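Local coordinates for peroxinectin A (Dictyostelium discoideum, PDB 6ERC), which oxidises phenolic donors and small anions such as iodide and thiocyanate with hydrogen peroxide, as a secreted haem peroxidase, at residues 5-10 against 246-251; 164-169 against 190-195; 254-259 against 479-484. One frame throughout, in Å; residues are numbered along the deposited sequence.

In the fold
The three contacts lie on the same predominantly helical body, and contacts 1 and 3 share helix 247-275. Contact 1 holds the N-terminal loop against the first turn of that helix, and contact 3, with its centre 12 Å away, sits two turns further on. Contact 2 is nested within the chain span closed by contact 1, centres 15 Å apart, and contact 3 follows in series. R167 joins contacts 1 and 2 through salt bridges to D247 and E248, while R255 packs on Y7 between contacts 1 and 3. Contacts 2 and 3 do not touch, their nearest atoms being about 7 Å apart. Helix 247-275 thus gathers chain segments that are distant in sequence.

Contact 1: residues 5-10 against 246-251; sequences RSYTGE and DDERVF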
loop_
_atom_site.group_PDB
_atom_site.type_symbol
_atom_site.label_atom_id
_atom_site.label_comp_id
_atom_site.label_asym_id
_atom_site.label_seq_id
_atom_site.Cartn_x
_atom_site.Cartn_y
_atom_site.Cartn_z
ATOM N N ARG A 5 17.324 -10.990 10.096
ATOM C CA ARG A 5 16.451 -11.247 8.959
ATOM C C ARG A 5 17.245 -11.249 7.662
ATOM O O ARG A 5 18.285 -10.594 7.541
ATOM C CB ARG A 5 15.362 -10.180 8.860
ATOM C CG ARG A 5 14.309 -10.209 9.938
ATOM C CD ARG A 5 13.430 -8.980 9.795
ATOM N NE ARG A 5 12.315 -8.954 10.736
ATOM C CZ ARG A 5 11.113 -9.475 10.505
ATOM N NH1 ARG A 5 10.847 -10.089 9.359
ATOM N NH2 ARG A 5 10.173 -9.388 11.435
ATOM N N SER A 6 16.739 -11.985 6.681
ATOM C CA SER A 6 17.205 -11.804 5.321
ATOM C C SER A 6 16.536 -10.573 4.718
ATOM O O SER A 6 15.608 -9.994 5.289
ATOM C CB SER A 6 16.907 -13.038 4.476
ATOM O OG SER A 6 17.467 -12.899 3.183
ATOM N N TYR A 7 17.022 -10.162 3.551
ATOM C CA TYR A 7 16.405 -9.058 2.831
ATOM C C TYR A 7 15.291 -9.515 1.897
ATOM O O TYR A 7 14.498 -8.680 1.448
ATOM C CB TYR A 7 17.469 -8.290 2.040
ATOM C CG TYR A 7 18.536 -7.692 2.924
ATOM C CD1 TYR A 7 18.254 -6.605 3.739
ATOM C CD2 TYR A 7 19.821 -8.217 2.951
ATOM C CE1 TYR A 7 19.219 -6.057 4.554
ATOM C CE2 TYR A 7 20.793 -7.672 3.762
ATOM C CZ TYR A 7 20.486 -6.593 4.563
ATOM O OH TYR A 7 21.446 -6.038 5.379
ATOM N N THR A 8 15.201 -10.815 1.617
ATOM C CA THR A 8 14.223 -11.351 0.683
ATOM C C THR A 8 13.007 -11.964 1.362
ATOM O O THR A 8 11.973 -12.130 0.710
ATOM C CB THR A 8 14.878 -12.413 -0.204
ATOM O OG1 THR A 8 15.590 -13.348 0.617
ATOM C CG2 THR A 8 15.839 -11.762 -1.186
ATOM N N GLY A 9 13.104 -12.307 2.641
ATOM C CA GLY A 9 12.023 -12.931 3.361
ATOM C C GLY A 9 12.204 -14.417 3.591
ATOM O O GLY A 9 11.564 -14.971 4.492
ATOM N N GLU A 10 13.055 -15.076 2.806
ATOM C CA GLU A 10 13.281 -16.499 2.999
ATOM C C GLU A 10 14.128 -16.735 4.245
ATOM O O GLU A 10 14.806 -15.837 4.754
ATOM C CB GLU A 10 13.945 -17.118 1.767
ATOM C CG GLU A 10 15.322 -16.575 1.426
ATOM C CD GLU A 10 15.842 -17.116 0.099
ATOM O OE1 GLU A 10 15.888 -18.356 -0.067
ATOM O OE2 GLU A 10 16.192 -16.303 -0.786
ATOM N N ASP A 246 31.425 -3.265 14.521
ATOM C CA ASP A 246 31.769 -2.752 13.203
ATOM C C ASP A 246 30.525 -2.178 12.519
ATOM O O ASP A 246 29.416 -2.187 13.061
ATOM C CB ASP A 246 32.414 -3.850 12.358
ATOM C CG ASP A 246 31.525 -5.069 12.191
ATOM O OD1 ASP A 246 30.297 -4.959 12.389
ATOM O OD2 ASP A 246 32.064 -6.148 11.865
ATOM N N ASP A 247 30.726 -1.665 11.302
ATOM C CA ASP A 247 29.639 -1.016 10.574
ATOM C C ASP A 247 28.459 -1.959 10.368
ATOM O O ASP A 247 27.298 -1.549 10.481
ATOM C CB ASP A 247 30.150 -0.503 9.230
ATOM C CG ASP A 247 29.028 -0.183 8.262
ATOM O OD1 ASP A 247 28.369 0.865 8.431
ATOM O OD2 ASP A 247 28.802 -0.986 7.333
ATOM N N GLU A 248 28.734 -3.227 10.059
ATOM C CA GLU A 248 27.652 -4.169 9.788
ATOM C C GLU A 248 26.808 -4.422 11.031
ATOM O O GLU A 248 25.580 -4.527 10.938
ATOM C CB GLU A 248 28.225 -5.481 9.251
ATOM C CG GLU A 248 27.176 -6.502 8.824
ATOM C CD GLU A 248 26.345 -6.049 7.626
ATOM O OE1 GLU A 248 26.784 -5.137 6.892
ATOM O OE2 GLU A 248 25.250 -6.611 7.416
ATOM N N ARG A 249 27.442 -4.528 12.202
ATOM C CA ARG A 249 26.688 -4.809 13.421
ATOM C C ARG A 249 25.827 -3.620 13.826
ATOM O O ARG A 249 24.683 -3.797 14.260
ATOM C CB ARG A 249 27.640 -5.189 14.557
ATOM C CG ARG A 249 26.953 -5.465 15.900
ATOM C CD ARG A 249 25.981 -6.638 15.826
ATOM N NE ARG A 249 25.197 -6.785 17.051
ATOM C CZ ARG A 249 25.617 -7.408 18.149
ATOM N NH1 ARG A 249 26.828 -7.952 18.197
ATOM N NH2 ARG A 249 24.825 -7.483 19.211
ATOM N N VAL A 250 26.360 -2.403 13.711
ATOM C CA VAL A 250 25.570 -1.225 14.055
ATOM C C VAL A 250 24.377 -1.104 13.120
ATOM O O VAL A 250 23.264 -0.775 13.548
ATOM C CB VAL A 250 26.445 0.042 14.019
ATOM C CG1 VAL A 250 25.611 1.278 14.338
ATOM C CG2 VAL A 250 27.598 -0.083 15.000
ATOM N N PHE A 251 24.587 -1.370 11.829
ATOM C CA PHE A 251 23.490 -1.291 10.872
ATOM C C PHE A 251 22.382 -2.273 11.231
ATOM O O PHE A 251 21.212 -1.893 11.341
ATOM C CB PHE A 251 24.000 -1.558 9.458
ATOM C CG PHE A 251 22.904 -1.783 8.464
ATOM C CD1 PHE A 251 22.271 -0.711 7.862
ATOM C CD2 PHE A 251 22.487 -3.066 8.150
ATOM C CE1 PHE A 251 21.252 -0.914 6.957
ATOM C CE2 PHE A 251 21.469 -3.274 7.248
ATOM C CZ PHE A 251 20.851 -2.198 6.650
HETATM O O HOH W 1 23.649 -7.316 5.336
#
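Y7 and F251 make a small, buried aromatic contact, water-bridged at its polar end, which joins the N-terminal loop ahead of strand 24-25 to the first turn of helix 247-275. Only 77 Å² is buried between the two segments, because it is mostly the end of the tyrosine that reaches the helix. The two side chains approach from opposite directions, and Y7 OH comes to 3.3 Å from F251 CE2. That carbon lies at the edge of the tyrosine ring and near its plane, whereas the hydroxyl meets the phenylalanine ring obliquely, so the rings do not stack. F251 is aimed at the loop by its first torsion, with CG anti to the backbone N (chi1 168°). Around the same ring, R167 makes a cation-pi contact and Y156 meets it with the planes at about 90°.

The hydroxyl of Y7 is well provided for although it is buried. It donates to water 1, which lies in the plane of the tyrosine ring with its oxygen 2.5 Å from OH, and it also pairs with the side-chain amide of Q252. Water 1 in turn donates a hydrogen bond to E248, its oxygen 2.7 Å from E248 OE2. The carboxylate of E248 is further held by a salt bridge from R167 through OE1 and by Q252 at OE2, which would probably favour its charged form.

Just before these residues the helix begins with D246 as its N-cap: its OD1 accepts from R249 N over 2.9 Å with an N-H...O angle of 157°, nearly along the carboxylate C-O direction. The contact thus packs an N-terminal loop on the first turns of a long, Asp-capped helix in the mainly helical fold of the animal haem peroxidases.

Contact 2: residues 164-169 against 190-195; sequences KNLRSL and PGVPMD
L166 and V192 form the apolar heart of this contact, in which the C-terminal end of helix 160-166 meets the irregular loop that follows the two-stranded antiparallel hairpin 177-179/182-184. The chain thus leaves the helix, runs through the hairpin and comes back over the helix end. About 168 Å² is buried between the segments, and no hydrogen bond crosses; the joint rests on packing.

Its tight side is the pair of buried hydrophobic residues. The side chains cross at about a right angle, and a single methyl of the valine does the touching. With V192 CG1 anti to its backbone N (chi1 -176°), the other methyl, CG2, is the one presented to the leucine. L166 itself also packs on M174, and its backbone bonds with K175 tie the helix end to the chain just before the hairpin. V192 is buried, its side chain about 11 Å from that of R213, the predicted transition-state stabiliser.

The other side opens toward solvent. P190 and G191 are exposed and N165 is partly so; here the backbone of the loop rather than its side chains meets the helix. P190 O lies 3.5 Å from N165 CB, and the nearest CA atoms, N165 CA and G191 CA, are 6.9 Å apart. G191 takes a positive phi (82°), a value that favours glycine, where the loop passes N165. R167, the first residue past the helix to leave helical backbone angles, forms salt bridges with D247 and E248 at the start of helix 247-275.

The two sides join at one methyl: V192 CG2 stands 3.9 Å from L166 CG, 4.0 Å from L166 CD2, and a looser 4.5 Å from N165 CB.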
loop_
_atom_site.group_PDB
_atom_site.type_symbol
_atom_site.label_atom_id
_atom_site.label_comp_id
_atom_site.label_asym_id
_atom_site.label_seq_id
_atom_site.Cartn_x
_atom_site.Cartn_y
_atom_site.Cartn_z
ATOM N N LYS A 164 23.432 -2.593 0.523
ATOM C CA LYS A 164 24.765 -2.046 0.739
ATOM C C LYS A 164 25.082 -0.873 -0.178
ATOM O O LYS A 164 26.113 -0.220 0.019
ATOM C CB LYS A 164 25.815 -3.145 0.569
ATOM C CG LYS A 164 25.856 -4.116 1.744
ATOM C CD LYS A 164 26.929 -5.177 1.584
ATOM C CE LYS A 164 26.983 -6.084 2.808
ATOM N NZ LYS A 164 28.001 -7.166 2.676
ATOM N N ASN A 165 24.238 -0.590 -1.169
ATOM C CA ASN A 165 24.388 0.626 -1.958
ATOM C C ASN A 165 23.618 1.795 -1.365
ATOM O O ASN A 165 24.000 2.952 -1.580
ATOM C CB ASN A 165 23.931 0.387 -3.400
ATOM C CG ASN A 165 24.968 -0.351 -4.226
ATOM O OD1 ASN A 165 24.745 -1.480 -4.657
ATOM N ND2 ASN A 165 26.109 0.288 -4.453
ATOM N N LEU A 166 22.550 1.522 -0.613
ATOM C CA LEU A 166 21.776 2.582 0.020
ATOM C C LEU A 166 22.385 3.063 1.330
ATOM O O LEU A 166 22.004 4.134 1.816
ATOM C CB LEU A 166 20.343 2.111 0.282
ATOM C CG LEU A 166 19.366 2.185 -0.891
ATOM C CD1 LEU A 166 18.057 1.497 -0.529
ATOM C CD2 LEU A 166 19.108 3.631 -1.301
ATOM N N ARG A 167 23.308 2.308 1.914
ATOM C CA ARG A 167 23.883 2.649 3.204
ATOM C C ARG A 167 25.316 3.134 3.033
ATOM O O ARG A 167 26.020 2.737 2.100
ATOM C CB ARG A 167 23.837 1.456 4.165
ATOM C CG ARG A 167 24.438 0.182 3.613
ATOM C CD ARG A 167 24.187 -1.002 4.532
ATOM N NE ARG A 167 25.349 -1.299 5.361
ATOM C CZ ARG A 167 25.538 -2.447 6.005
ATOM N NH1 ARG A 167 24.641 -3.422 5.923
ATOM N NH2 ARG A 167 26.631 -2.623 6.728
ATOM N N SER A 168 25.737 4.008 3.952
ATOM C CA SER A 168 27.048 4.639 3.849
ATOM C C SER A 168 28.187 3.674 4.138
ATOM O O SER A 168 29.324 3.949 3.746
ATOM C CB SER A 168 27.138 5.829 4.806
ATOM O OG SER A 168 27.015 5.410 6.154
ATOM N N LEU A 169 27.913 2.554 4.807
ATOM C CA LEU A 169 28.939 1.604 5.220
ATOM C C LEU A 169 29.900 2.208 6.238
ATOM O O LEU A 169 31.048 1.766 6.353
ATOM C CB LEU A 169 29.719 1.072 4.011
ATOM C CG LEU A 169 28.877 0.479 2.878
ATOM C CD1 LEU A 169 29.756 0.134 1.693
ATOM C CD2 LEU A 169 28.117 -0.748 3.342
ATOM N N PRO A 190 23.704 4.192 -7.465
ATOM C CA PRO A 190 23.781 3.082 -8.420
ATOM C C PRO A 190 23.160 1.813 -7.854
ATOM O O PRO A 190 23.268 1.523 -6.662
ATOM C CB PRO A 190 25.286 2.915 -8.655
ATOM C CG PRO A 190 25.886 4.217 -8.259
ATOM C CD PRO A 190 25.040 4.716 -7.135
ATOM N N GLY A 191 22.505 1.054 -8.728
ATOM C CA GLY A 191 21.905 -0.206 -8.348
ATOM C C GLY A 191 20.549 -0.104 -7.687
ATOM O O GLY A 191 19.985 -1.143 -7.317
ATOM N N VAL A 192 20.003 1.097 -7.524
ATOM C CA VAL A 192 18.703 1.272 -6.879
ATOM C C VAL A 192 17.697 1.769 -7.913
ATOM O O VAL A 192 17.480 2.984 -8.030
ATOM C CB VAL A 192 18.793 2.245 -5.693
ATOM C CG1 VAL A 192 17.449 2.327 -4.976
ATOM C CG2 VAL A 192 19.892 1.810 -4.732
ATOM N N PRO A 193 17.058 0.879 -8.675
ATOM C CA PRO A 193 16.091 1.328 -9.689
ATOM C C PRO A 193 14.843 1.898 -9.033
ATOM O O PRO A 193 14.185 1.226 -8.236
ATOM C CB PRO A 193 15.785 0.048 -10.475
ATOM C CG PRO A 193 16.032 -1.052 -9.501
ATOM C CD PRO A 193 17.171 -0.589 -8.634
ATOM N N MET A 194 14.517 3.141 -9.376
ATOM C CA MET A 194 13.354 3.829 -8.836
ATOM C C MET A 194 12.312 4.026 -9.929
ATOM O O MET A 194 12.653 4.266 -11.092
ATOM C CB MET A 194 13.745 5.183 -8.240
ATOM C CG MET A 194 14.730 5.090 -7.077
ATOM S SD MET A 194 14.141 4.034 -5.736
ATOM C CE MET A 194 12.686 4.932 -5.195
ATOM N N ASP A 195 11.043 3.929 -9.546
ATOM C CA ASP A 195 9.953 4.090 -10.495
ATOM C C ASP A 195 9.769 5.556 -10.872
ATOM O O ASP A 195 10.010 6.466 -10.071
ATOM C CB ASP A 195 8.648 3.540 -9.919
ATOM C CG ASP A 195 8.538 2.032 -10.060
ATOM O OD1 ASP A 195 9.451 1.414 -10.652
ATOM O OD2 ASP A 195 7.529 1.464 -9.583
#

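Contact 3: residues 254-259 against 479-484; sequences SRSCII and RMVNRE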
loop_
_atom_site.group_PDB
_atom_site.type_symbol
_atom_site.label_atom_id
_atom_site.label_comp_id
_atom_site.label_asym_id
_atom_site.label_seq_id
_atom_site.Cartn_x
_atom_site.Cartn_y
_atom_site.Cartn_z
ATOM N N SER A 254 20.453 -1.382 14.147
ATOM C CA SER A 254 19.589 -0.257 13.803
ATOM C C SER A 254 18.440 -0.704 12.907
ATOM O O SER A 254 17.291 -0.301 13.117
ATOM C CB SER A 254 20.403 0.843 13.122
ATOM O OG SER A 254 21.431 1.317 13.972
ATOM N N ARG A 255 18.734 -1.534 11.902
ATOM C CA ARG A 255 17.676 -2.087 11.062
ATOM C C ARG A 255 16.640 -2.822 11.903
ATOM O O ARG A 255 15.431 -2.693 11.666
ATOM C CB ARG A 255 18.278 -3.025 10.012
ATOM C CG ARG A 255 17.239 -3.767 9.168
ATOM C CD ARG A 255 17.809 -4.251 7.831
ATOM N NE ARG A 255 18.163 -5.672 7.836
ATOM C CZ ARG A 255 17.373 -6.659 7.411
ATOM N NH1 ARG A 255 16.158 -6.405 6.939
ATOM N NH2 ARG A 255 17.799 -7.914 7.458
ATOM N N SER A 256 17.094 -3.589 12.897
ATOM C CA SER A 256 16.170 -4.353 13.727
ATOM C C SER A 256 15.226 -3.436 14.496
ATOM O O SER A 256 14.033 -3.732 14.624
ATOM C CB SER A 256 16.955 -5.248 14.686
ATOM O OG SER A 256 16.100 -6.145 15.369
ATOM N N CYS A 257 15.738 -2.312 15.009
ATOM C CA CYS A 257 14.891 -1.382 15.750
ATOM C C CYS A 257 13.833 -0.761 14.844
ATOM O O CYS A 257 12.660 -0.659 15.220
ATOM C CB CYS A 257 15.738 -0.282 16.397
ATOM S SG CYS A 257 16.923 -0.825 17.641
ATOM N N ILE A 258 14.235 -0.323 13.651
ATOM C CA ILE A 258 13.301 0.333 12.739
ATOM C C ILE A 258 12.190 -0.626 12.330
ATOM O O ILE A 258 11.013 -0.250 12.275
ATOM C CB ILE A 258 14.054 0.884 11.514
ATOM C CG1 ILE A 258 15.046 1.970 11.942
ATOM C CG2 ILE A 258 13.074 1.417 10.471
ATOM C CD1 ILE A 258 14.409 3.204 12.574
ATOM N N ILE A 259 12.546 -1.873 12.022
ATOM C CA ILE A 259 11.536 -2.879 11.709
ATOM C C ILE A 259 10.539 -2.992 12.853
ATOM O O ILE A 259 9.321 -3.003 12.641
ATOM C CB ILE A 259 12.208 -4.227 11.397
ATOM C CG1 ILE A 259 12.957 -4.127 10.068
ATOM C CG2 ILE A 259 11.186 -5.355 11.354
ATOM C CD1 ILE A 259 13.864 -5.288 9.788
ATOM N N ARG A 479 12.757 -9.448 21.868
ATOM C CA ARG A 479 12.860 -8.451 22.925
ATOM C C ARG A 479 14.294 -8.362 23.433
ATOM O O ARG A 479 14.776 -7.275 23.772
ATOM C CB ARG A 479 11.903 -8.782 24.070
ATOM C CG ARG A 479 10.426 -8.609 23.734
ATOM C CD ARG A 479 9.590 -8.475 25.004
ATOM N NE ARG A 479 8.166 -8.743 24.789
ATOM C CZ ARG A 479 7.283 -7.853 24.340
ATOM N NH1 ARG A 479 7.657 -6.617 24.032
ATOM N NH2 ARG A 479 6.012 -8.208 24.190
ATOM N N MET A 480 14.994 -9.497 23.474
ATOM C CA MET A 480 16.399 -9.503 23.870
ATOM C C MET A 480 17.248 -8.729 22.868
ATOM O O MET A 480 18.063 -7.881 23.250
ATOM C CB MET A 480 16.888 -10.949 23.997
ATOM C CG MET A 480 18.405 -11.138 23.980
ATOM S SD MET A 480 19.238 -10.380 25.381
ATOM C CE MET A 480 20.949 -10.754 24.997
ATOM N N VAL A 481 17.072 -9.016 21.576
ATOM C CA VAL A 481 17.885 -8.373 20.547
ATOM C C VAL A 481 17.660 -6.869 20.552
ATOM O O VAL A 481 18.597 -6.085 20.362
ATOM C CB VAL A 481 17.572 -8.981 19.166
ATOM C CG1 VAL A 481 18.264 -8.192 18.049
ATOM C CG2 VAL A 481 17.999 -10.436 19.124
ATOM N N ASN A 482 16.418 -6.446 20.762
ATOM C CA ASN A 482 16.032 -5.042 20.659
ATOM C C ASN A 482 15.897 -4.391 22.027
ATOM O O ASN A 482 15.033 -3.536 22.240
ATOM C CB ASN A 482 14.733 -4.924 19.868
ATOM C CG ASN A 482 14.901 -5.333 18.415
ATOM O OD1 ASN A 482 16.007 -5.307 17.873
ATOM N ND2 ASN A 482 13.802 -5.710 17.777
ATOM N N ARG A 483 16.757 -4.774 22.973
ATOM C CA ARG A 483 16.666 -4.246 24.328
ATOM C C ARG A 483 17.143 -2.803 24.426
ATOM O O ARG A 483 16.789 -2.116 25.391
ATOM C CB ARG A 483 17.467 -5.127 25.290
ATOM C CG ARG A 483 18.934 -5.294 24.938
ATOM C CD ARG A 483 19.611 -6.265 25.895
ATOM N NE ARG A 483 20.594 -7.113 25.224
ATOM C CZ ARG A 483 21.862 -6.777 25.008
ATOM N NH1 ARG A 483 22.673 -7.624 24.388
ATOM N NH2 ARG A 483 22.324 -5.599 25.404
ATOM N N GLU A 484 17.926 -2.327 23.460
ATOM C CA GLU A 484 18.435 -0.961 23.479
ATOM C C GLU A 484 17.763 -0.068 22.442
ATOM O O GLU A 484 18.245 1.040 22.192
ATOM C CB GLU A 484 19.952 -0.961 23.273
ATOM C CG GLU A 484 20.710 -1.789 24.303
ATOM C CD GLU A 484 22.197 -1.486 24.328
ATOM O OE1 GLU A 484 22.696 -1.040 25.385
ATOM O OE2 GLU A 484 22.865 -1.690 23.292
HETATM O O HOH W 2 13.132 -6.015 14.787
#
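S256 and N482 meet where the end of helix 476-481 docks on helix 247-275, beside the disulfide between C257 and C485. The serine hydroxyl donates to the asparagine carbonyl, S256 OG to N482 OD1 at 2.6 Å; it arrives in the carbonyl plane on a lone pair, with a C=O...O angle of 116°. Because OG is anti to the serine's backbone N (chi1 -171°), it points out from the helix to the amide. The other half of that amide is used as well: N482 ND2 donates to water 2 over 3.1 Å, and the water donates in turn to S256 O over 2.5 Å, so both ends of the side chain grip one residue. A leucine in place of N482 would probably leave S256 OG without its acceptor and water 2 without one of its anchors. Alongside, V481 CG1 packs 4.0 Å from S256 OG, while V481 O accepts from Q253. N482 is also the first residue beyond the helix to leave helical backbone angles. A buried serine-asparagine hydrogen bond beside a disulfide thus joins the end of helix 476-481 to the long helix 247-275 of the peroxidase fold.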